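Local coordinates for protein YaeO (Vibrio cholerae serotype O1, PDB 6JIE) that inhibits Rho-dependent transcription termination by dissociating the Rho hexamer, resembles the RNA chaperone Hfq in structure, and binds magnesium, at residues L18-T23 with G32-T37. Residues are numbered along the deposited sequence; the frame is centred on the assembly and turned at random.
Sequences LPVKLT and GVAADT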
loop_
_atom_site.group_PDB
_atom_site.type_symbol
_atom_site.label_atom_id
_atom_site.label_comp_id
_atom_site.label_asym_id
_atom_site.label_seq_id
_atom_site.Cartn_x
_atom_site.Cartn_y
_atom_site.Cartn_z
ATOM N N LEU A 18 -5.531 2.940 3.509
ATOM C CA LEU A 18 -5.099 3.724 2.365
ATOM C C LEU A 18 -3.585 3.896 2.370
ATOM O O LEU A 18 -2.994 4.099 3.429
ATOM C CB LEU A 18 -5.753 5.098 2.388
ATOM C CG LEU A 18 -7.270 5.132 2.198
ATOM C CD1 LEU A 18 -7.738 6.581 2.113
ATOM C CD2 LEU A 18 -7.669 4.367 0.944
ATOM N N PRO A 19 -2.946 3.870 1.196
ATOM C CA PRO A 19 -1.536 4.263 1.116
ATOM C C PRO A 19 -1.413 5.768 1.297
ATOM O O PRO A 19 -2.085 6.536 0.606
ATOM C CB PRO A 19 -1.128 3.833 -0.295
ATOM C CG PRO A 19 -2.409 3.898 -1.086
ATOM C CD PRO A 19 -3.494 3.486 -0.113
ATOM N N VAL A 20 -0.557 6.186 2.237
ATOM C CA VAL A 20 -0.429 7.601 2.573
ATOM C C VAL A 20 1.023 7.975 2.812
ATOM O O VAL A 20 1.850 7.147 3.196
ATOM C CB VAL A 20 -1.253 8.007 3.815
ATOM C CG1 VAL A 20 -2.757 7.860 3.526
ATOM C CG2 VAL A 20 -0.863 7.201 5.030
ATOM N N LYS A 21 1.308 9.250 2.570
ATOM C CA LYS A 21 2.557 9.905 2.929
ATOM C C LYS A 21 2.262 10.833 4.099
ATOM O O LYS A 21 1.436 11.751 3.983
ATOM C CB LYS A 21 3.126 10.680 1.740
ATOM C CG LYS A 21 4.298 11.603 2.088
ATOM C CD LYS A 21 4.615 12.487 0.882
ATOM C CE LYS A 21 5.518 13.653 1.223
ATOM N NZ LYS A 21 5.540 14.644 0.094
ATOM N N LEU A 22 2.950 10.613 5.213
ATOM C CA LEU A 22 2.760 11.425 6.406
ATOM C C LEU A 22 3.971 12.318 6.600
ATOM O O LEU A 22 5.111 11.847 6.542
ATOM C CB LEU A 22 2.566 10.561 7.650
ATOM C CG LEU A 22 1.457 9.519 7.569
ATOM C CD1 LEU A 22 1.382 8.826 8.912
ATOM C CD2 LEU A 22 0.146 10.166 7.230
ATOM N N THR A 23 3.726 13.601 6.809
ATOM C CA THR A 23 4.786 14.543 7.132
ATOM C C THR A 23 4.585 15.025 8.561
ATOM O O THR A 23 3.493 15.477 8.914
ATOM C CB THR A 23 4.794 15.727 6.159
ATOM O OG1 THR A 23 4.833 15.252 4.803
ATOM C CG2 THR A 23 6.025 16.597 6.404
ATOM N N GLY A 32 3.587 4.797 3.698
ATOM C CA GLY A 32 3.194 3.412 3.899
ATOM C C GLY A 32 1.690 3.261 3.831
ATOM O O GLY A 32 1.000 4.101 3.260
ATOM N N VAL A 33 1.202 2.185 4.443
ATOM C CA VAL A 33 -0.216 1.873 4.485
ATOM C C VAL A 33 -0.748 2.217 5.869
ATOM O O VAL A 33 -0.192 1.778 6.888
ATOM C CB VAL A 33 -0.464 0.395 4.143
ATOM C CG1 VAL A 33 -1.965 0.061 4.238
ATOM C CG2 VAL A 33 0.102 0.093 2.756
ATOM N N ALA A 34 -1.810 3.016 5.907
ATOM C CA ALA A 34 -2.446 3.376 7.171
ATOM C C ALA A 34 -3.109 2.149 7.778
ATOM O O ALA A 34 -4.057 1.605 7.205
ATOM C CB ALA A 34 -3.481 4.473 6.942
ATOM N N ALA A 35 -2.619 1.712 8.935
ATOM C CA ALA A 35 -3.025 0.439 9.512
ATOM C C ALA A 35 -4.109 0.588 10.568
ATOM O O ALA A 35 -5.148 -0.078 10.491
ATOM C CB ALA A 35 -1.806 -0.272 10.106
ATOM N N ASP A 36 -3.884 1.440 11.562
ATOM C CA ASP A 36 -4.807 1.524 12.681
ATOM C C ASP A 36 -4.449 2.758 13.492
ATOM O O ASP A 36 -3.371 3.344 13.333
ATOM C CB ASP A 36 -4.746 0.261 13.551
ATOM C CG ASP A 36 -6.000 0.060 14.392
ATOM O OD1 ASP A 36 -6.910 0.918 14.362
ATOM O OD2 ASP A 36 -6.077 -0.970 15.089
ATOM N N THR A 37 -5.381 3.163 14.336
ATOM C CA THR A 37 -5.100 4.152 15.359
ATOM C C THR A 37 -4.975 3.419 16.683
ATOM O O THR A 37 -5.751 2.504 16.974
ATOM C CB THR A 37 -6.199 5.212 15.432
ATOM O OG1 THR A 37 -7.471 4.563 15.508
ATOM C CG2 THR A 37 -6.171 6.100 14.191
#
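Gly-32 pairs with Val-20 at the very point where its own chain turns a corner, and three backbone bonds carry a contact with almost no side-chain component. The glycine is almost fully extended there, a shape easy for a residue with no side chain. Both bonds of the antiparallel hydrogen-bonded pair form: Val-20 N gives to Gly-32 O at 2.8 Å, and Gly-32 N gives to Val-20 O at 3.0 Å, each donor lying close to the line of the carbonyl it meets. The next pair, Pro-19 with Val-33, is non-hydrogen-bonded, and the proline, which has no N-H to offer, sends its CA-H toward Gly-32 O (CA to O 3.3 Å). Gly-32 O therefore takes one conventional bond and one weaker CA-H contact. The ladder ends with Ala-34 N to Leu-18 O, 3.0 Å and almost straight at the hydrogen (177°), although the donor is tilted 31° from the carbonyl plane. Side chains add little: Val-20 CG2, set between its backbone N and carbonyl carbon, comes within 4.2 Å of Ala-34 CB. Around this pair, Val-20 packs on Met-66 and Leu-49 and Ala-34 on helix 9-15. On the other face Pro-19 and Val-33 pack on Glu-11 and Tyr-7 of the second subunit.

The three backbone bonds join the start of strand 19-24, in the four-stranded sheet, to the start of strand 33-39, in the three-stranded one, as in the strongly bent sheets of small Sm-like barrels such as Hfq. All six touching residues are buried, and backbone groups of Leu-18, Val-20, Gly-32 and Ala-34 satisfy one another inside the fold.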